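Local coordinates for protein putative short-chain oxidoreductase (Thermus thermophilus, PDB 2YUT) that binds NADP in a Rossmann fold of the short-chain dehydrogenase/reductase family and probably acts as an oxidoreductase, at residues L25-R30 and A36-E41; R115-G120 and R190-G195. One frame throughout, in Å; residues are numbered along the deposited sequence.

Both contacts pack a helix against the same parallel sheet of a Rossmann fold, and both strands lead into the NADP site. Interaction 1 (25-30 with 36-41) lies near one edge of the sheet, at the adenosine end of the cofactor. Interaction 2 (115-120 with 190-195) lies toward the other edge, where Phe119 and Gly120 meet the nicotinamide riboside. Their centres are 19 Å apart. Their nearest atoms are about 9 Å apart, so the two do not touch. The bound NADP spans the gap: Arg30 holds its 2'-phosphate by hydrogen bonds, while the second contact meets the cofactor through van der Waals approaches, without a hydrogen bond.

Interaction 1 of 2, residues L25-R30 and A36-E41; sequences LLLSGR and AELARE. With NAP (NADP nicotinamide-adenine-dinucleotide phosphate), chain B.
Strand residue Leu27 faces helix residue Ala39 with their CA atoms 6.5 Å apart, a close approach within the beta-alpha-beta unit made by strand 24-28, helix 32-42 and strand 45-46 of the Rossmann fold. The contact is small and purely apolar. No hydrogen bond crosses it. Leu27 carries it with one methyl group. CD1 lies against the helix backbone at Ala39, 3.6 Å from Ala39 CA, and is also 4.0 Å from the methyl CB of Ala39. The same Leu27 CD1 also meets the branch point of Leu38, with CG at 3.9 Å. Leu38 CG is anti to the backbone N (chi1 174°), which carries its branch to this methyl. Ala17 of helix 11-19 touches both leucines and continues the packing.

Beyond the strand, the chain runs through Gly29 to Arg30, which binds NADP. The guanidinium lies over the adenine, with NAP N7A 3.5 Å above its plane and over its centre. The 2'-phosphate sits at the guanidinium edge, with its phosphorus in plane. The backbone N of Arg30 donates to NAP O2X at 2.9 Å. Its side chain bends at chi3 (-58°), and Arg30 NE then donates to NAP O3X at 2.8 Å, with an N-H...O angle of 155°.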
loop_
_atom_site.group_PDB
_atom_site.type_symbol
_atom_site.label_atom_id
_atom_site.label_comp_id
_atom_site.label_asym_id
_atom_site.label_seq_id
_atom_site.Cartn_x
_atom_site.Cartn_y
_atom_site.Cartn_z
ATOM N N LEU A 25 4.725 -18.217 25.286
ATOM C CA LEU A 25 4.236 -16.961 24.736
ATOM C C LEU A 25 5.058 -15.689 24.957
ATOM O O LEU A 25 5.517 -15.410 26.066
ATOM C CB LEU A 25 2.814 -16.754 25.270
ATOM C CG LEU A 25 1.806 -15.825 24.603
ATOM C CD1 LEU A 25 1.595 -16.235 23.154
ATOM C CD2 LEU A 25 0.492 -15.908 25.379
ATOM N N LEU A 26 5.239 -14.926 23.880
ATOM C CA LEU A 26 5.946 -13.648 23.950
ATOM C C LEU A 26 4.949 -12.604 23.464
ATOM O O LEU A 26 4.326 -12.774 22.410
ATOM C CB LEU A 26 7.193 -13.637 23.059
ATOM C CG LEU A 26 8.304 -14.605 23.473
ATOM C CD1 LEU A 26 8.036 -15.972 22.864
ATOM C CD2 LEU A 26 9.647 -14.077 23.006
ATOM N N LEU A 27 4.786 -11.535 24.237
ATOM C CA LEU A 27 3.840 -10.480 23.893
ATOM C C LEU A 27 4.547 -9.146 23.679
ATOM O O LEU A 27 5.430 -8.775 24.454
ATOM C CB LEU A 27 2.796 -10.334 25.010
ATOM C CG LEU A 27 2.057 -11.608 25.466
ATOM C CD1 LEU A 27 1.069 -11.265 26.575
ATOM C CD2 LEU A 27 1.322 -12.243 24.292
ATOM N N SER A 28 4.163 -8.433 22.625
ATOM C CA SER A 28 4.753 -7.131 22.340
ATOM C C SER A 28 3.683 -6.084 22.022
ATOM O O SER A 28 2.634 -6.400 21.450
ATOM C CB SER A 28 5.739 -7.232 21.178
ATOM O OG SER A 28 6.468 -6.028 21.035
ATOM N N GLY A 29 3.964 -4.843 22.410
ATOM C CA GLY A 29 3.050 -3.732 22.187
ATOM C C GLY A 29 3.756 -2.431 22.548
ATOM O O GLY A 29 4.913 -2.462 22.968
ATOM N N ARG A 30 3.087 -1.290 22.394
ATOM C CA ARG A 30 3.714 -0.009 22.730
ATOM C C ARG A 30 3.436 0.417 24.172
ATOM O O ARG A 30 4.313 0.956 24.847
ATOM C CB ARG A 30 3.248 1.094 21.768
ATOM C CG ARG A 30 3.758 0.931 20.345
ATOM C CD ARG A 30 3.386 2.121 19.466
ATOM N NE ARG A 30 1.941 2.332 19.413
ATOM C CZ ARG A 30 1.343 3.261 18.669
ATOM N NH1 ARG A 30 2.065 4.071 17.903
ATOM N NH2 ARG A 30 0.022 3.384 18.696
ATOM N N ALA A 36 2.830 -5.391 30.296
ATOM C CA ALA A 36 3.388 -6.141 31.420
ATOM C C ALA A 36 2.335 -6.869 32.252
ATOM O O ALA A 36 2.570 -7.990 32.700
ATOM C CB ALA A 36 4.204 -5.215 32.318
ATOM N N GLU A 37 1.180 -6.242 32.454
ATOM C CA GLU A 37 0.119 -6.857 33.247
ATOM C C GLU A 37 -0.530 -8.037 32.524
ATOM O O GLU A 37 -0.839 -9.058 33.152
ATOM C CB GLU A 37 -0.949 -5.817 33.622
ATOM C CG GLU A 37 -2.114 -6.387 34.472
ATOM C CD GLU A 37 -1.641 -7.210 35.679
ATOM O OE1 GLU A 37 -0.881 -6.670 36.520
ATOM O OE2 GLU A 37 -2.025 -8.406 35.790
ATOM N N LEU A 38 -0.746 -7.896 31.216
ATOM C CA LEU A 38 -1.339 -8.980 30.436
ATOM C C LEU A 38 -0.359 -10.149 30.409
ATOM O O LEU A 38 -0.740 -11.301 30.633
ATOM C CB LEU A 38 -1.626 -8.528 28.998
ATOM C CG LEU A 38 -2.119 -9.619 28.033
ATOM C CD1 LEU A 38 -3.432 -10.197 28.537
ATOM C CD2 LEU A 38 -2.304 -9.038 26.634
ATOM N N ALA A 39 0.908 -9.845 30.140
ATOM C CA ALA A 39 1.935 -10.877 30.091
ATOM C C ALA A 39 1.973 -11.646 31.415
ATOM O O ALA A 39 2.046 -12.872 31.425
ATOM C CB ALA A 39 3.295 -10.251 29.797
ATOM N N ARG A 40 1.909 -10.918 32.526
ATOM C CA ARG A 40 1.932 -11.535 33.849
ATOM C C ARG A 40 0.692 -12.405 34.044
ATOM O O ARG A 40 0.776 -13.527 34.540
ATOM C CB ARG A 40 1.967 -10.459 34.937
ATOM C CG ARG A 40 1.960 -11.010 36.355
ATOM C CD ARG A 40 1.742 -9.895 37.368
ATOM N NE ARG A 40 1.603 -10.407 38.729
ATOM C CZ ARG A 40 1.206 -9.675 39.764
ATOM N NH1 ARG A 40 1.109 -10.222 40.970
ATOM N NH2 ARG A 40 0.899 -8.394 39.595
ATOM N N GLU A 41 -0.459 -11.874 33.649
ATOM C CA GLU A 41 -1.721 -12.591 33.768
ATOM C C GLU A 41 -1.695 -13.928 33.032
ATOM O O GLU A 41 -2.214 -14.922 33.531
ATOM C CB GLU A 41 -2.863 -11.743 33.207
ATOM C CG GLU A 41 -4.223 -12.437 33.215
ATOM C CD GLU A 41 -5.220 -11.762 32.289
ATOM O OE1 GLU A 41 -5.288 -10.514 32.306
ATOM O OE2 GLU A 41 -5.937 -12.478 31.550
HETATM P PA NAP B . -6.436 -2.191 18.388
HETATM O O1A NAP B . -6.395 -0.588 18.239
HETATM O O2A NAP B . -7.320 -2.646 19.483
HETATM O O5B NAP B . -4.911 -2.646 18.613
HETATM C C5B NAP B . -3.880 -2.167 17.746
HETATM C C4B NAP B . -2.525 -2.723 18.181
HETATM O O4B NAP B . -1.526 -2.229 17.272
HETATM C C3B NAP B . -2.159 -2.199 19.574
HETATM O O3B NAP B . -1.547 -3.242 20.339
HETATM C C2B NAP B . -1.130 -1.116 19.256
HETATM O O2B NAP B . -0.200 -1.011 20.337
HETATM C C1B NAP B . -0.426 -1.813 18.093
HETATM N N9A NAP B . 0.441 -0.856 17.370
HETATM C C8A NAP B . 0.024 0.211 16.691
HETATM N N7A NAP B . 1.076 0.861 16.198
HETATM C C5A NAP B . 2.171 0.203 16.564
HETATM C C6A NAP B . 3.531 0.406 16.372
HETATM N N6A NAP B . 3.964 1.450 15.671
HETATM N N1A NAP B . 4.398 -0.465 16.908
HETATM C C2A NAP B . 3.976 -1.503 17.609
HETATM N N3A NAP B . 2.691 -1.727 17.813
HETATM C C4A NAP B . 1.768 -0.896 17.309
HETATM O O3 NAP B . -6.865 -2.736 16.933
HETATM P PN NAP B . -7.443 -4.219 16.688
HETATM O O1N NAP B . -8.909 -4.141 16.485
HETATM O O2N NAP B . -6.921 -5.145 17.717
HETATM O O5D NAP B . -6.804 -4.619 15.264
HETATM C C5D NAP B . -5.758 -5.591 15.177
HETATM C C4D NAP B . -5.420 -5.912 13.718
HETATM O O4D NAP B . -6.634 -6.383 13.100
HETATM C C3D NAP B . -5.021 -4.643 12.961
HETATM O O3D NAP B . -4.196 -4.954 11.835
HETATM C C2D NAP B . -6.382 -4.140 12.487
HETATM O O2D NAP B . -6.255 -3.276 11.355
HETATM C C1D NAP B . -6.966 -5.477 12.033
HETATM N N1N NAP B . -8.421 -5.418 11.772
HETATM C C2N NAP B . -9.293 -4.935 12.756
HETATM C C3N NAP B . -10.658 -4.877 12.503
HETATM C C7N NAP B . -11.613 -4.357 13.580
HETATM O O7N NAP B . -12.793 -4.126 13.322
HETATM N N7N NAP B . -11.063 -4.173 14.777
HETATM C C4N NAP B . -11.157 -5.297 11.275
HETATM C C5N NAP B . -10.296 -5.779 10.295
HETATM C C6N NAP B . -8.929 -5.841 10.537
HETATM P P2B NAP B . -0.422 0.017 21.557
HETATM O O1X NAP B . -1.994 0.025 21.905
HETATM O O2X NAP B . 0.324 -0.663 22.812
HETATM O O3X NAP B . 0.095 1.370 21.256
#

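Interaction 2 of 2, residues R115-G120 and R190-G195; sequences RAVFFG and RKVLEG. With NAP (NADP nicotinamide-adenine-dinucleotide phosphate), chain B.
Val192 points from its helix toward the strand and meets two side chains there, each through a different methyl. Its CG1 faces CG1 of Val117, methyl to methyl, at 4.5 Å. Its CG2 comes to the edge of the Phe119 ring, near the ring plane, 4.5 Å from Phe119 CE1. The valine thus sits beside the ring and not over a face. With CG anti to the carbonyl carbon (chi1 -59°), the Phe119 ring reaches back to the helix, and its CE1 end comes nearer than CB. Both approaches are loose, and no hydrogen bond joins the segments.

The root of the same phenylalanine lies by the cofactor. Phe119 CB is 3.7 Å from the ribose oxygen O4D of NADP, and Gly120 O is 3.8 Å from C6N of the nicotinamide ring. Lys138, an NADP-binding residue, donates from NZ to the backbone O of Phe119.

Strand 114-119 runs between strands 67-72 and 158-162 of the parallel sheet. Val162 of the latter touches Val117, Phe119 and Val192 alike. Phe16 of helix 11-19 packs on Val192, joining helix 185-196 to its neighbour on the sheet.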
loop_
_atom_site.group_PDB
_atom_site.type_symbol
_atom_site.label_atom_id
_atom_site.label_comp_id
_atom_site.label_asym_id
_atom_site.label_seq_id
_atom_site.Cartn_x
_atom_site.Cartn_y
_atom_site.Cartn_z
ATOM N N ARG A 115 3.860 -20.632 11.127
ATOM C CA ARG A 115 2.809 -19.867 10.476
ATOM C C ARG A 115 2.960 -18.426 10.935
ATOM O O ARG A 115 3.308 -18.165 12.089
ATOM C CB ARG A 115 1.436 -20.404 10.874
ATOM C CG ARG A 115 1.211 -21.832 10.415
ATOM C CD ARG A 115 0.157 -22.531 11.243
ATOM N NE ARG A 115 0.075 -23.944 10.892
ATOM C CZ ARG A 115 -0.591 -24.852 11.596
ATOM N NH1 ARG A 115 -1.238 -24.498 12.699
ATOM N NH2 ARG A 115 -0.606 -26.117 11.197
ATOM N N ALA A 116 2.724 -17.493 10.026
ATOM C CA ALA A 116 2.824 -16.075 10.340
ATOM C C ALA A 116 1.518 -15.468 9.855
ATOM O O ALA A 116 1.221 -15.467 8.657
ATOM C CB ALA A 116 4.025 -15.457 9.630
ATOM N N VAL A 117 0.739 -14.965 10.805
ATOM C CA VAL A 117 -0.577 -14.409 10.537
ATOM C C VAL A 117 -0.614 -12.889 10.515
ATOM O O VAL A 117 -0.101 -12.229 11.417
ATOM C CB VAL A 117 -1.590 -14.919 11.598
ATOM C CG1 VAL A 117 -2.991 -14.461 11.257
ATOM C CG2 VAL A 117 -1.517 -16.442 11.696
ATOM N N PHE A 118 -1.244 -12.347 9.479
ATOM C CA PHE A 118 -1.370 -10.903 9.308
ATOM C C PHE A 118 -2.829 -10.601 9.013
ATOM O O PHE A 118 -3.578 -11.482 8.589
ATOM C CB PHE A 118 -0.476 -10.436 8.155
ATOM C CG PHE A 118 0.989 -10.639 8.416
ATOM C CD1 PHE A 118 1.744 -9.645 9.036
ATOM C CD2 PHE A 118 1.606 -11.843 8.085
ATOM C CE1 PHE A 118 3.091 -9.843 9.326
ATOM C CE2 PHE A 118 2.952 -12.057 8.368
ATOM C CZ PHE A 118 3.697 -11.057 8.991
ATOM N N PHE A 119 -3.231 -9.355 9.228
ATOM C CA PHE A 119 -4.615 -8.965 9.016
ATOM C C PHE A 119 -4.799 -7.914 7.917
ATOM O O PHE A 119 -4.259 -6.808 7.996
ATOM C CB PHE A 119 -5.186 -8.468 10.349
ATOM C CG PHE A 119 -5.121 -9.501 11.450
ATOM C CD1 PHE A 119 -6.167 -10.409 11.637
ATOM C CD2 PHE A 119 -3.989 -9.609 12.254
ATOM C CE1 PHE A 119 -6.083 -11.412 12.608
ATOM C CE2 PHE A 119 -3.890 -10.610 13.231
ATOM C CZ PHE A 119 -4.940 -11.515 13.409
ATOM N N GLY A 120 -5.560 -8.277 6.887
ATOM C CA GLY A 120 -5.820 -7.358 5.796
ATOM C C GLY A 120 -7.207 -6.772 5.959
ATOM O O GLY A 120 -7.583 -6.364 7.058
ATOM N N ARG A 190 -10.989 -16.832 18.029
ATOM C CA ARG A 190 -11.364 -18.248 18.027
ATOM C C ARG A 190 -11.511 -18.748 16.591
ATOM O O ARG A 190 -11.002 -19.810 16.237
ATOM C CB ARG A 190 -12.683 -18.464 18.781
ATOM C CG ARG A 190 -13.152 -19.929 18.782
ATOM C CD ARG A 190 -14.513 -20.108 19.460
ATOM N NE ARG A 190 -15.626 -19.576 18.666
ATOM C CZ ARG A 190 -16.074 -20.111 17.530
ATOM N NH1 ARG A 190 -15.513 -21.206 17.027
ATOM N NH2 ARG A 190 -17.098 -19.555 16.896
ATOM N N LYS A 191 -12.203 -17.974 15.763
ATOM C CA LYS A 191 -12.399 -18.352 14.371
ATOM C C LYS A 191 -11.077 -18.401 13.614
ATOM O O LYS A 191 -10.860 -19.295 12.796
ATOM C CB LYS A 191 -13.367 -17.384 13.685
ATOM C CG LYS A 191 -14.814 -17.558 14.140
ATOM C CD LYS A 191 -15.773 -16.773 13.263
ATOM C CE LYS A 191 -17.218 -17.078 13.619
ATOM N NZ LYS A 191 -18.163 -16.352 12.729
ATOM N N VAL A 192 -10.185 -17.452 13.884
ATOM C CA VAL A 192 -8.899 -17.459 13.202
ATOM C C VAL A 192 -8.141 -18.718 13.604
ATOM O O VAL A 192 -7.697 -19.481 12.751
ATOM C CB VAL A 192 -8.060 -16.213 13.553
ATOM C CG1 VAL A 192 -6.663 -16.348 12.965
ATOM C CG2 VAL A 192 -8.735 -14.969 13.004
ATOM N N LEU A 193 -8.009 -18.937 14.907
ATOM C CA LEU A 193 -7.313 -20.113 15.408
ATOM C C LEU A 193 -7.946 -21.387 14.853
ATOM O O LEU A 193 -7.255 -22.371 14.597
ATOM C CB LEU A 193 -7.339 -20.128 16.939
ATOM C CG LEU A 193 -6.482 -19.050 17.606
ATOM C CD1 LEU A 193 -6.605 -19.133 19.120
ATOM C CD2 LEU A 193 -5.036 -19.231 17.187
ATOM N N GLU A 194 -9.262 -21.365 14.662
ATOM C CA GLU A 194 -9.973 -22.516 14.118
ATOM C C GLU A 194 -9.614 -22.664 12.638
ATOM O O GLU A 194 -9.406 -23.767 12.150
ATOM C CB GLU A 194 -11.486 -22.328 14.288
ATOM C CG GLU A 194 -12.306 -23.590 14.082
ATOM C CD GLU A 194 -13.716 -23.458 14.632
ATOM O OE1 GLU A 194 -14.475 -22.594 14.139
ATOM O OE2 GLU A 194 -14.062 -24.217 15.563
ATOM N N GLY A 195 -9.538 -21.546 11.923
ATOM C CA GLY A 195 -9.170 -21.607 10.516
ATOM C C GLY A 195 -7.793 -22.240 10.357
ATOM O O GLY A 195 -7.512 -22.890 9.349
HETATM P PA NAP B . -6.436 -2.191 18.388
HETATM O O1A NAP B . -6.395 -0.588 18.239
HETATM O O2A NAP B . -7.320 -2.646 19.483
HETATM O O5B NAP B . -4.911 -2.646 18.613
HETATM C C5B NAP B . -3.880 -2.167 17.746
HETATM C C4B NAP B . -2.525 -2.723 18.181
HETATM O O4B NAP B . -1.526 -2.229 17.272
HETATM C C3B NAP B . -2.159 -2.199 19.574
HETATM O O3B NAP B . -1.547 -3.242 20.339
HETATM C C2B NAP B . -1.130 -1.116 19.256
HETATM O O2B NAP B . -0.200 -1.011 20.337
HETATM C C1B NAP B . -0.426 -1.813 18.093
HETATM N N9A NAP B . 0.441 -0.856 17.370
HETATM C C8A NAP B . 0.024 0.211 16.691
HETATM N N7A NAP B . 1.076 0.861 16.198
HETATM C C5A NAP B . 2.171 0.203 16.564
HETATM C C6A NAP B . 3.531 0.406 16.372
HETATM N N6A NAP B . 3.964 1.450 15.671
HETATM N N1A NAP B . 4.398 -0.465 16.908
HETATM C C2A NAP B . 3.976 -1.503 17.609
HETATM N N3A NAP B . 2.691 -1.727 17.813
HETATM C C4A NAP B . 1.768 -0.896 17.309
HETATM O O3 NAP B . -6.865 -2.736 16.933
HETATM P PN NAP B . -7.443 -4.219 16.688
HETATM O O1N NAP B . -8.909 -4.141 16.485
HETATM O O2N NAP B . -6.921 -5.145 17.717
HETATM O O5D NAP B . -6.804 -4.619 15.264
HETATM C C5D NAP B . -5.758 -5.591 15.177
HETATM C C4D NAP B . -5.420 -5.912 13.718
HETATM O O4D NAP B . -6.634 -6.383 13.100
HETATM C C3D NAP B . -5.021 -4.643 12.961
HETATM O O3D NAP B . -4.196 -4.954 11.835
HETATM C C2D NAP B . -6.382 -4.140 12.487
HETATM O O2D NAP B . -6.255 -3.276 11.355
HETATM C C1D NAP B . -6.966 -5.477 12.033
HETATM N N1N NAP B . -8.421 -5.418 11.772
HETATM C C2N NAP B . -9.293 -4.935 12.756
HETATM C C3N NAP B . -10.658 -4.877 12.503
HETATM C C7N NAP B . -11.613 -4.357 13.580
HETATM O O7N NAP B . -12.793 -4.126 13.322
HETATM N N7N NAP B . -11.063 -4.173 14.777
HETATM C C4N NAP B . -11.157 -5.297 11.275
HETATM C C5N NAP B . -10.296 -5.779 10.295
HETATM C C6N NAP B . -8.929 -5.841 10.537
HETATM P P2B NAP B . -0.422 0.017 21.557
HETATM O O1X NAP B . -1.994 0.025 21.905
HETATM O O2X NAP B . 0.324 -0.663 22.812
HETATM O O3X NAP B . 0.095 1.370 21.256
#